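Local coordinates for protein vacuolar aminopeptidase 1 (Saccharomyces cerevisiae, PDB 5JGF) that removes amino acids, preferably neutral or hydrophobic ones, from the N-termini of peptides and proteins in the yeast vacuole as a zinc-dependent dodecamer, at residues D[48-53]-D[61-66]; D[101-106]-D[112-117]; D[337-342]-D[465-470]. All blocks are in the same frame, centred on the assembly; numbering follows the deposited sequence.

Interaction 1. Residues D[48-53]-D[61-66]; sequences SNWQDS and FYTIRN
Trp-50 and Thr-63 make a small, buried van der Waals contact where the loop leading into strand 58-65 folds back over one face of that strand, near one edge of the mixed sheet of the protein. The benzo end of the indole does the touching: CZ2 of Trp-50 lies 3.8 Å from CB of Thr-63, and CH2 of Trp-50 lies 3.9 Å from the methyl CG2 of Thr-63, the two side chains crossing at about a right angle. In Thr-63 the hydroxyl is the branch set anti to the backbone N (chi1 -173°), which puts CG2 by CH2 of the indole while OG1, though near CZ2, is hydrogen-bonded to the carbonyl of Leu-44. The indole NE1 of Trp-50 is likewise bonded to the carbonyl of Ser-45, so neighbouring carbonyls just after strand 42-43 hold both polar groups. A second, lighter touch brings the carbonyl O of Ser-53 to 3.7 Å from CE2 of Phe-61; that oxygen also accepts a hydrogen bond from Lys-42 NZ. Within the loop, Ser-53 N returns to Trp-50 O at 2.9 Å, closing a turn that carries both contact residues. Outside the pair, Arg-319 makes a cation-pi contact with the indole, while Tyr-62 on the other face of the strand packs against helix 25-38. The example illustrates a division of labour: no hydrogen bond passes between 48-53 and 61-66, so their fit is one of shape, and the orientation of the indole and the threonine is probably fixed largely by polar bonds to a third piece of chain.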
loop_
_atom_site.group_PDB
_atom_site.type_symbol
_atom_site.label_atom_id
_atom_site.label_comp_id
_atom_site.label_asym_id
_atom_site.label_seq_id
_atom_site.Cartn_x
_atom_site.Cartn_y
_atom_site.Cartn_z
ATOM N N SER D 48 45.055 1.920 46.802
ATOM C CA SER D 48 45.653 2.130 48.118
ATOM C C SER D 48 44.883 3.208 48.867
ATOM O O SER D 48 44.337 4.122 48.255
ATOM C CB SER D 48 47.117 2.555 47.980
ATOM O OG SER D 48 47.886 1.544 47.353
ATOM N N ASN D 49 44.839 3.103 50.190
ATOM C CA ASN D 49 44.140 4.095 50.996
ATOM C C ASN D 49 44.916 5.409 50.937
ATOM O O ASN D 49 46.142 5.415 50.994
ATOM C CB ASN D 49 44.006 3.602 52.439
ATOM C CG ASN D 49 43.418 4.651 53.354
ATOM O OD1 ASN D 49 44.111 5.566 53.780
ATOM N ND2 ASN D 49 42.131 4.530 53.649
ATOM N N TRP D 50 44.198 6.521 50.821
ATOM C CA TRP D 50 44.838 7.826 50.707
ATOM C C TRP D 50 45.114 8.558 52.021
ATOM O O TRP D 50 45.636 9.674 52.005
ATOM C CB TRP D 50 43.996 8.734 49.807
ATOM C CG TRP D 50 43.847 8.238 48.393
ATOM C CD1 TRP D 50 44.503 7.190 47.810
ATOM C CD2 TRP D 50 43.014 8.806 47.374
ATOM N NE1 TRP D 50 44.132 7.072 46.489
ATOM C CE2 TRP D 50 43.220 8.051 46.196
ATOM C CE3 TRP D 50 42.114 9.881 47.342
ATOM C CZ2 TRP D 50 42.557 8.338 44.996
ATOM C CZ3 TRP D 50 41.455 10.167 46.146
ATOM C CH2 TRP D 50 41.682 9.396 44.991
ATOM N N GLN D 51 44.779 7.938 53.146
ATOM C CA GLN D 51 44.982 8.577 54.444
ATOM C C GLN D 51 46.399 9.119 54.619
ATOM O O GLN D 51 46.580 10.217 55.140
ATOM C CB GLN D 51 44.659 7.599 55.578
ATOM C CG GLN D 51 44.341 8.260 56.913
ATOM C CD GLN D 51 43.037 9.038 56.883
ATOM O OE1 GLN D 51 41.988 8.513 56.506
ATOM N NE2 GLN D 51 43.100 10.301 57.301
ATOM N N ASP D 52 47.402 8.365 54.179
ATOM C CA ASP D 52 48.787 8.809 54.319
ATOM C C ASP D 52 49.364 9.511 53.093
ATOM O O ASP D 52 50.540 9.890 53.091
ATOM C CB ASP D 52 49.697 7.633 54.687
ATOM C CG ASP D 52 49.449 7.115 56.092
ATOM O OD1 ASP D 52 48.899 7.870 56.921
ATOM O OD2 ASP D 52 49.817 5.956 56.372
ATOM N N SER D 53 48.555 9.685 52.054
ATOM C CA SER D 53 49.027 10.348 50.841
ATOM C C SER D 53 48.554 11.792 50.789
ATOM O O SER D 53 49.188 12.642 50.165
ATOM C CB SER D 53 48.540 9.602 49.598
ATOM O OG SER D 53 49.150 8.328 49.505
ATOM N N PHE D 61 46.510 16.704 43.287
ATOM C CA PHE D 61 46.581 15.279 42.986
ATOM C C PHE D 61 45.695 14.880 41.812
ATOM O O PHE D 61 44.953 15.688 41.254
ATOM C CB PHE D 61 46.128 14.445 44.191
ATOM C CG PHE D 61 46.624 14.948 45.521
ATOM C CD1 PHE D 61 45.994 16.011 46.161
ATOM C CD2 PHE D 61 47.713 14.346 46.141
ATOM C CE1 PHE D 61 46.441 16.467 47.398
ATOM C CE2 PHE D 61 48.167 14.798 47.382
ATOM C CZ PHE D 61 47.529 15.857 48.008
ATOM N N TYR D 62 45.791 13.609 41.446
ATOM C CA TYR D 62 44.952 13.046 40.400
ATOM C C TYR D 62 45.033 11.535 40.504
ATOM O O TYR D 62 46.008 10.991 41.025
ATOM C CB TYR D 62 45.374 13.519 38.999
ATOM C CG TYR D 62 46.614 12.871 38.415
ATOM C CD1 TYR D 62 47.890 13.346 38.723
ATOM C CD2 TYR D 62 46.508 11.804 37.521
ATOM C CE1 TYR D 62 49.026 12.778 38.151
ATOM C CE2 TYR D 62 47.636 11.229 36.945
ATOM C CZ TYR D 62 48.891 11.721 37.262
ATOM O OH TYR D 62 50.003 11.161 36.685
ATOM N N THR D 63 43.986 10.860 40.042
ATOM C CA THR D 63 43.960 9.410 40.066
ATOM C C THR D 63 43.350 8.948 38.751
ATOM O O THR D 63 42.735 9.739 38.030
ATOM C CB THR D 63 43.132 8.868 41.255
ATOM O OG1 THR D 63 43.284 7.446 41.330
ATOM C CG2 THR D 63 41.650 9.212 41.092
ATOM N N ILE D 64 43.528 7.672 38.438
ATOM C CA ILE D 64 43.008 7.126 37.197
ATOM C C ILE D 64 42.351 5.785 37.454
ATOM O O ILE D 64 42.823 4.998 38.275
ATOM C CB ILE D 64 44.140 6.936 36.166
ATOM C CG1 ILE D 64 44.810 8.284 35.885
ATOM C CG2 ILE D 64 43.586 6.338 34.871
ATOM C CD1 ILE D 64 46.041 8.184 35.008
ATOM N N ARG D 65 41.249 5.533 36.759
ATOM C CA ARG D 65 40.546 4.271 36.888
ATOM C C ARG D 65 40.436 3.645 35.502
ATOM O O ARG D 65 40.071 4.323 34.543
ATOM C CB ARG D 65 39.141 4.488 37.460
ATOM C CG ARG D 65 38.310 3.206 37.515
ATOM C CD ARG D 65 36.917 3.462 38.059
ATOM N NE ARG D 65 36.944 3.919 39.445
ATOM C CZ ARG D 65 35.864 4.253 40.144
ATOM N NH1 ARG D 65 34.659 4.184 39.587
ATOM N NH2 ARG D 65 35.989 4.654 41.403
ATOM N N ASN D 66 40.785 2.363 35.400
ATOM C CA ASN D 66 40.684 1.630 34.137
ATOM C C ASN D 66 41.562 2.200 33.024
ATOM O O ASN D 66 41.520 1.721 31.889
ATOM C CB ASN D 66 39.219 1.624 33.676
ATOM C CG ASN D 66 38.922 0.524 32.673
ATOM O OD1 ASN D 66 39.033 -0.657 32.991
ATOM N ND2 ASN D 66 38.538 0.910 31.456
#

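Interaction 2. Residues D[101-106]-D[112-117]; sequences PVSFKD and GRIAVA
Ser-103 and Ala-115 carry the one direct hydrogen bond between 101-106 and 112-117, in a long beta-hairpin connection where the chain leaves strand 96-99 and returns as strand 112-119 in the six-stranded antiparallel sheet; Ala-115 also pairs with Lys-100. Ala-115 N gives its hydrogen to Ser-103 O at 2.8 Å in a nearly straight bond, 175° at the hydrogen, and the CA of Ile-114 makes a CH...O contact with the same oxygen. Beyond this point the loop draws away from strand 112-119, and Lys-105 fills the interval with its methylenes. CD of Lys-105 lies 3.5 Å from Ala-115 N, and the bend at chi3 (69°) brings CE over one face of the Arg-113 guanidinium, toward its rim, 3.8 Å from NE of Arg-113; a further bend at chi4 (70°) places NZ. The two cationic ends are near neighbours, Lys-105 NZ being 4.4 Å from Arg-113 NH2, a proximity that is likely to be costly, though the water on Arg-113 NH2 may ease it. With an alanine here the methylenes beyond CB would be gone, which would probably leave a gap over the guanidinium face and the Ala-115 backbone. Further out, water replaces the missing ladder: one molecule takes the hydrogen of Lys-105 N and donates to Arg-113 O at 2.7 Å, while another joins Arg-113 N to Lys-105 O. Two neighbouring subunits and His-214 of the same chain take part in positioning these groups. Arg-113 NH1 is bonded to Asn-352 of a third subunit, and Val-102 N to His-361 of a second, while Ser-103 OG is held by His-214. At the edge of the guanidinium, in its plane, a water accepts from Arg-113 NH2 at 2.9 Å and donates to Asp-106 O.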
loop_
_atom_site.group_PDB
_atom_site.type_symbol
_atom_site.label_atom_id
_atom_site.label_comp_id
_atom_site.label_asym_id
_atom_site.label_seq_id
_atom_site.Cartn_x
_atom_site.Cartn_y
_atom_site.Cartn_z
ATOM N N PRO D 101 37.032 -9.152 19.737
ATOM C CA PRO D 101 37.867 -10.032 20.567
ATOM C C PRO D 101 38.712 -10.927 19.665
ATOM O O PRO D 101 39.872 -11.224 19.959
ATOM C CB PRO D 101 36.836 -10.803 21.380
ATOM C CG PRO D 101 35.800 -9.753 21.631
ATOM C CD PRO D 101 35.655 -9.097 20.263
ATOM N N VAL D 102 38.110 -11.362 18.565
ATOM C CA VAL D 102 38.802 -12.163 17.564
ATOM C C VAL D 102 38.588 -11.355 16.287
ATOM O O VAL D 102 37.489 -11.345 15.735
ATOM C CB VAL D 102 38.177 -13.570 17.389
ATOM C CG1 VAL D 102 38.883 -14.316 16.260
ATOM C CG2 VAL D 102 38.285 -14.362 18.687
ATOM N N SER D 103 39.626 -10.655 15.836
ATOM C CA SER D 103 39.503 -9.833 14.635
ATOM C C SER D 103 39.860 -10.613 13.383
ATOM O O SER D 103 39.699 -10.115 12.270
ATOM C CB SER D 103 40.418 -8.609 14.729
ATOM O OG SER D 103 41.776 -8.978 14.550
ATOM N N PHE D 104 40.339 -11.838 13.568
ATOM C CA PHE D 104 40.744 -12.667 12.442
ATOM C C PHE D 104 39.640 -12.960 11.434
ATOM O O PHE D 104 38.511 -13.284 11.799
ATOM C CB PHE D 104 41.340 -13.989 12.949
ATOM C CG PHE D 104 41.914 -14.853 11.856
ATOM C CD1 PHE D 104 41.083 -15.611 11.038
ATOM C CD2 PHE D 104 43.286 -14.876 11.623
ATOM C CE1 PHE D 104 41.610 -16.381 10.000
ATOM C CE2 PHE D 104 43.823 -15.642 10.589
ATOM C CZ PHE D 104 42.982 -16.396 9.775
ATOM N N LYS D 105 39.985 -12.835 10.157
ATOM C CA LYS D 105 39.067 -13.125 9.061
ATOM C C LYS D 105 39.887 -13.804 7.972
ATOM O O LYS D 105 41.034 -13.428 7.734
ATOM C CB LYS D 105 38.453 -11.846 8.481
ATOM C CG LYS D 105 37.511 -11.098 9.406
ATOM C CD LYS D 105 36.897 -9.901 8.694
ATOM C CE LYS D 105 35.922 -10.326 7.600
ATOM N NZ LYS D 105 34.672 -10.928 8.149
ATOM N N ASP D 106 39.312 -14.811 7.321
ATOM C CA ASP D 106 40.022 -15.488 6.245
ATOM C C ASP D 106 40.158 -14.469 5.126
ATOM O O ASP D 106 39.337 -13.558 5.017
ATOM C CB ASP D 106 39.225 -16.687 5.719
ATOM C CG ASP D 106 38.955 -17.725 6.785
ATOM O OD1 ASP D 106 39.896 -18.079 7.521
ATOM O OD2 ASP D 106 37.801 -18.192 6.875
ATOM N N GLY D 112 42.898 -8.894 2.724
ATOM C CA GLY D 112 42.984 -9.089 4.155
ATOM C C GLY D 112 42.028 -8.093 4.782
ATOM O O GLY D 112 42.010 -6.919 4.398
ATOM N N ARG D 113 41.212 -8.563 5.722
ATOM C CA ARG D 113 40.245 -7.717 6.416
ATOM C C ARG D 113 40.292 -8.051 7.903
ATOM O O ARG D 113 40.801 -9.101 8.287
ATOM C CB ARG D 113 38.827 -7.985 5.897
ATOM C CG ARG D 113 38.602 -7.607 4.435
ATOM C CD ARG D 113 37.169 -7.888 4.010
ATOM N NE ARG D 113 36.856 -9.317 4.035
ATOM C CZ ARG D 113 35.648 -9.821 3.802
ATOM N NH1 ARG D 113 34.632 -9.011 3.527
ATOM N NH2 ARG D 113 35.455 -11.133 3.845
ATOM N N ILE D 114 39.782 -7.151 8.738
ATOM C CA ILE D 114 39.741 -7.405 10.173
ATOM C C ILE D 114 38.314 -7.215 10.667
ATOM O O ILE D 114 37.617 -6.296 10.241
ATOM C CB ILE D 114 40.678 -6.465 10.978
ATOM C CG1 ILE D 114 40.416 -5.005 10.606
ATOM C CG2 ILE D 114 42.133 -6.851 10.732
ATOM C CD1 ILE D 114 41.173 -4.014 11.480
ATOM N N ALA D 115 37.886 -8.100 11.559
ATOM C CA ALA D 115 36.542 -8.027 12.118
ATOM C C ALA D 115 36.523 -6.947 13.195
ATOM O O ALA D 115 37.354 -6.950 14.105
ATOM C CB ALA D 115 36.154 -9.375 12.708
ATOM N N VAL D 116 35.574 -6.023 13.085
ATOM C CA VAL D 116 35.463 -4.921 14.034
ATOM C C VAL D 116 34.013 -4.666 14.422
ATOM O O VAL D 116 33.090 -5.214 13.818
ATOM C CB VAL D 116 36.041 -3.612 13.438
ATOM C CG1 VAL D 116 37.503 -3.811 13.055
ATOM C CG2 VAL D 116 35.233 -3.193 12.212
ATOM N N ALA D 117 33.822 -3.819 15.429
ATOM C CA ALA D 117 32.486 -3.474 15.904
ATOM C C ALA D 117 32.422 -1.974 16.165
ATOM O O ALA D 117 33.429 -1.346 16.499
ATOM C CB ALA D 117 32.168 -4.244 17.181
HETATM O O HOH W 1 42.280 -10.760 9.844
HETATM O O HOH W 2 42.007 -11.337 6.158
HETATM O O HOH W 3 39.151 -10.870 4.231
HETATM O O HOH W 4 36.809 -13.398 5.002
#

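Interaction 3. Residues D[337-342]-D[465-470]; sequences NSIILS and SVYDEF
Tyr-467 turns its ring toward Ile-339 by setting CG anti to its own backbone N (chi1 -161°), and Ile-339 answers with a chi2 of -63° that swings CD1 over that ring. The result is a CH-pi contact of nearly ideal placement: CD1 of Ile-339 stands 3.6 Å from the centroid of the Tyr-467 ring and 12° off its normal. CG1 of Ile-339 follows, 3.7 Å from CD2 of Tyr-467, so both carbons of this branch lie against the phenol. At the ring's edge, near its plane, the carbonyl O of Asn-337 is 4.0 Å from CE2 of Tyr-467. Beyond the apolar part, a water donates to Ser-338 O at 2.6 Å and has a weak bond with the phenol OH of Tyr-467, which also meets Arg-426 NH2 weakly. The pair thus shows how one tyrosine packs a face against aliphatic carbon while its hydroxyl keeps weak polar partners. Ile-339 begins strand 339-347, between strands 86-91 and 426-434, and also packs on Phe-459 and Trp-463 of helix 448-468; Tyr-467, near the end of that helix, touches Leu-388 of helix 383-396 and Lys-47 of a fourth subunit.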
loop_
_atom_site.group_PDB
_atom_site.type_symbol
_atom_site.label_atom_id
_atom_site.label_comp_id
_atom_site.label_asym_id
_atom_site.label_seq_id
_atom_site.Cartn_x
_atom_site.Cartn_y
_atom_site.Cartn_z
ATOM N N ASN D 337 26.708 22.688 48.749
ATOM C CA ASN D 337 27.413 23.939 48.481
ATOM C C ASN D 337 28.308 23.890 47.246
ATOM O O ASN D 337 29.114 24.791 47.033
ATOM C CB ASN D 337 28.271 24.323 49.694
ATOM C CG ASN D 337 27.446 24.837 50.855
ATOM O OD1 ASN D 337 26.918 25.951 50.811
ATOM N ND2 ASN D 337 27.321 24.024 51.901
ATOM N N SER D 338 28.154 22.851 46.428
ATOM C CA SER D 338 28.982 22.688 45.236
ATOM C C SER D 338 28.310 23.094 43.927
ATOM O O SER D 338 27.092 23.235 43.851
ATOM C CB SER D 338 29.429 21.227 45.109
ATOM O OG SER D 338 30.110 20.775 46.270
ATOM N N ILE D 339 29.129 23.285 42.898
ATOM C CA ILE D 339 28.648 23.620 41.563
ATOM C C ILE D 339 29.375 22.704 40.590
ATOM O O ILE D 339 30.606 22.661 40.562
ATOM C CB ILE D 339 28.943 25.092 41.170
ATOM C CG1 ILE D 339 28.007 26.045 41.923
ATOM C CG2 ILE D 339 28.767 25.271 39.657
ATOM C CD1 ILE D 339 26.528 25.865 41.596
ATOM N N ILE D 340 28.612 21.952 39.805
ATOM C CA ILE D 340 29.207 21.056 38.831
ATOM C C ILE D 340 28.904 21.566 37.431
ATOM O O ILE D 340 27.752 21.839 37.100
ATOM C CB ILE D 340 28.634 19.620 38.935
ATOM C CG1 ILE D 340 28.924 19.027 40.318
ATOM C CG2 ILE D 340 29.246 18.739 37.847
ATOM C CD1 ILE D 340 28.339 17.625 40.521
ATOM N N LEU D 341 29.943 21.729 36.622
ATOM C CA LEU D 341 29.734 22.139 35.246
ATOM C C LEU D 341 29.888 20.857 34.449
ATOM O O LEU D 341 30.968 20.270 34.417
ATOM C CB LEU D 341 30.785 23.153 34.766
ATOM C CG LEU D 341 30.867 24.546 35.400
ATOM C CD1 LEU D 341 31.773 25.430 34.546
ATOM C CD2 LEU D 341 29.478 25.164 35.500
ATOM N N SER D 342 28.797 20.396 33.851
ATOM C CA SER D 342 28.840 19.203 33.018
ATOM C C SER D 342 29.185 19.768 31.646
ATOM O O SER D 342 28.320 20.309 30.959
ATOM C CB SER D 342 27.468 18.526 32.980
ATOM O OG SER D 342 27.462 17.466 32.043
ATOM N N SER D 465 32.937 32.819 44.762
ATOM C CA SER D 465 32.516 34.181 45.075
ATOM C C SER D 465 31.143 34.508 44.494
ATOM O O SER D 465 30.347 35.208 45.120
ATOM C CB SER D 465 33.544 35.186 44.549
ATOM O OG SER D 465 33.129 36.514 44.817
ATOM N N VAL D 466 30.865 34.005 43.296
ATOM C CA VAL D 466 29.579 34.256 42.655
ATOM C C VAL D 466 28.446 33.474 43.314
ATOM O O VAL D 466 27.375 34.024 43.577
ATOM C CB VAL D 466 29.617 33.897 41.148
ATOM C CG1 VAL D 466 28.219 34.004 40.549
ATOM C CG2 VAL D 466 30.568 34.828 40.417
ATOM N N TYR D 467 28.680 32.194 43.586
ATOM C CA TYR D 467 27.649 31.369 44.198
ATOM C C TYR D 467 27.305 31.878 45.594
ATOM O O TYR D 467 26.220 31.615 46.102
ATOM C CB TYR D 467 28.095 29.902 44.245
ATOM C CG TYR D 467 26.962 28.906 44.422
ATOM C CD1 TYR D 467 25.698 29.143 43.868
ATOM C CD2 TYR D 467 27.167 27.700 45.087
ATOM C CE1 TYR D 467 24.673 28.200 43.973
ATOM C CE2 TYR D 467 26.151 26.750 45.195
ATOM C CZ TYR D 467 24.908 27.007 44.635
ATOM O OH TYR D 467 23.909 26.064 44.729
ATOM N N ASP D 468 28.227 32.612 46.208
ATOM C CA ASP D 468 27.977 33.170 47.539
ATOM C C ASP D 468 26.833 34.178 47.492
ATOM O O ASP D 468 26.070 34.311 48.454
ATOM C CB ASP D 468 29.216 33.878 48.088
ATOM C CG ASP D 468 30.268 32.917 48.601
ATOM O OD1 ASP D 468 29.920 31.769 48.940
ATOM O OD2 ASP D 468 31.447 33.326 48.682
ATOM N N GLU D 469 26.728 34.886 46.369
ATOM C CA GLU D 469 25.695 35.896 46.173
ATOM C C GLU D 469 24.280 35.326 46.139
ATOM O O GLU D 469 23.312 36.065 46.281
ATOM C CB GLU D 469 25.960 36.691 44.878
ATOM C CG GLU D 469 27.256 37.494 44.863
ATOM C CD GLU D 469 27.365 38.431 46.066
ATOM O OE1 GLU D 469 26.322 38.815 46.629
ATOM O OE2 GLU D 469 28.482 38.810 46.462
ATOM N N PHE D 470 24.159 34.019 45.939
ATOM C CA PHE D 470 22.850 33.390 45.902
ATOM C C PHE D 470 22.442 32.914 47.290
ATOM O O PHE D 470 23.341 32.595 48.102
ATOM C CB PHE D 470 22.854 32.205 44.929
ATOM C CG PHE D 470 22.987 32.609 43.490
ATOM C CD1 PHE D 470 24.206 33.049 42.986
ATOM C CD2 PHE D 470 21.885 32.574 42.641
ATOM C CE1 PHE D 470 24.326 33.449 41.655
ATOM C CE2 PHE D 470 21.997 32.976 41.303
ATOM C CZ PHE D 470 23.220 33.413 40.814
HETATM O O HOH W 5 24.766 22.838 44.941
#

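In the fold
Along the chain the three contacts come in series, interaction 1 first and interaction 3 last. Interactions 1 and 3 both reach the nine-stranded mixed sheet, one through strand 58-65 near its edge and the other through strand 339-347 further in, with centres 26 Å apart. Strand 339-347 also carries the zinc ligand Asp-344, though interaction 3 lies away from the metal site. Interaction 2 belongs to the separate six-stranded antiparallel sheet, its centre 38 Å from that of interaction 1; interactions 2 and 3, with centres 50 Å apart, lie on opposite sides of the chain's centre. None touches another, yet each borders other subunits, so local packing in both sheets lies beside the interfaces of the dodecamer.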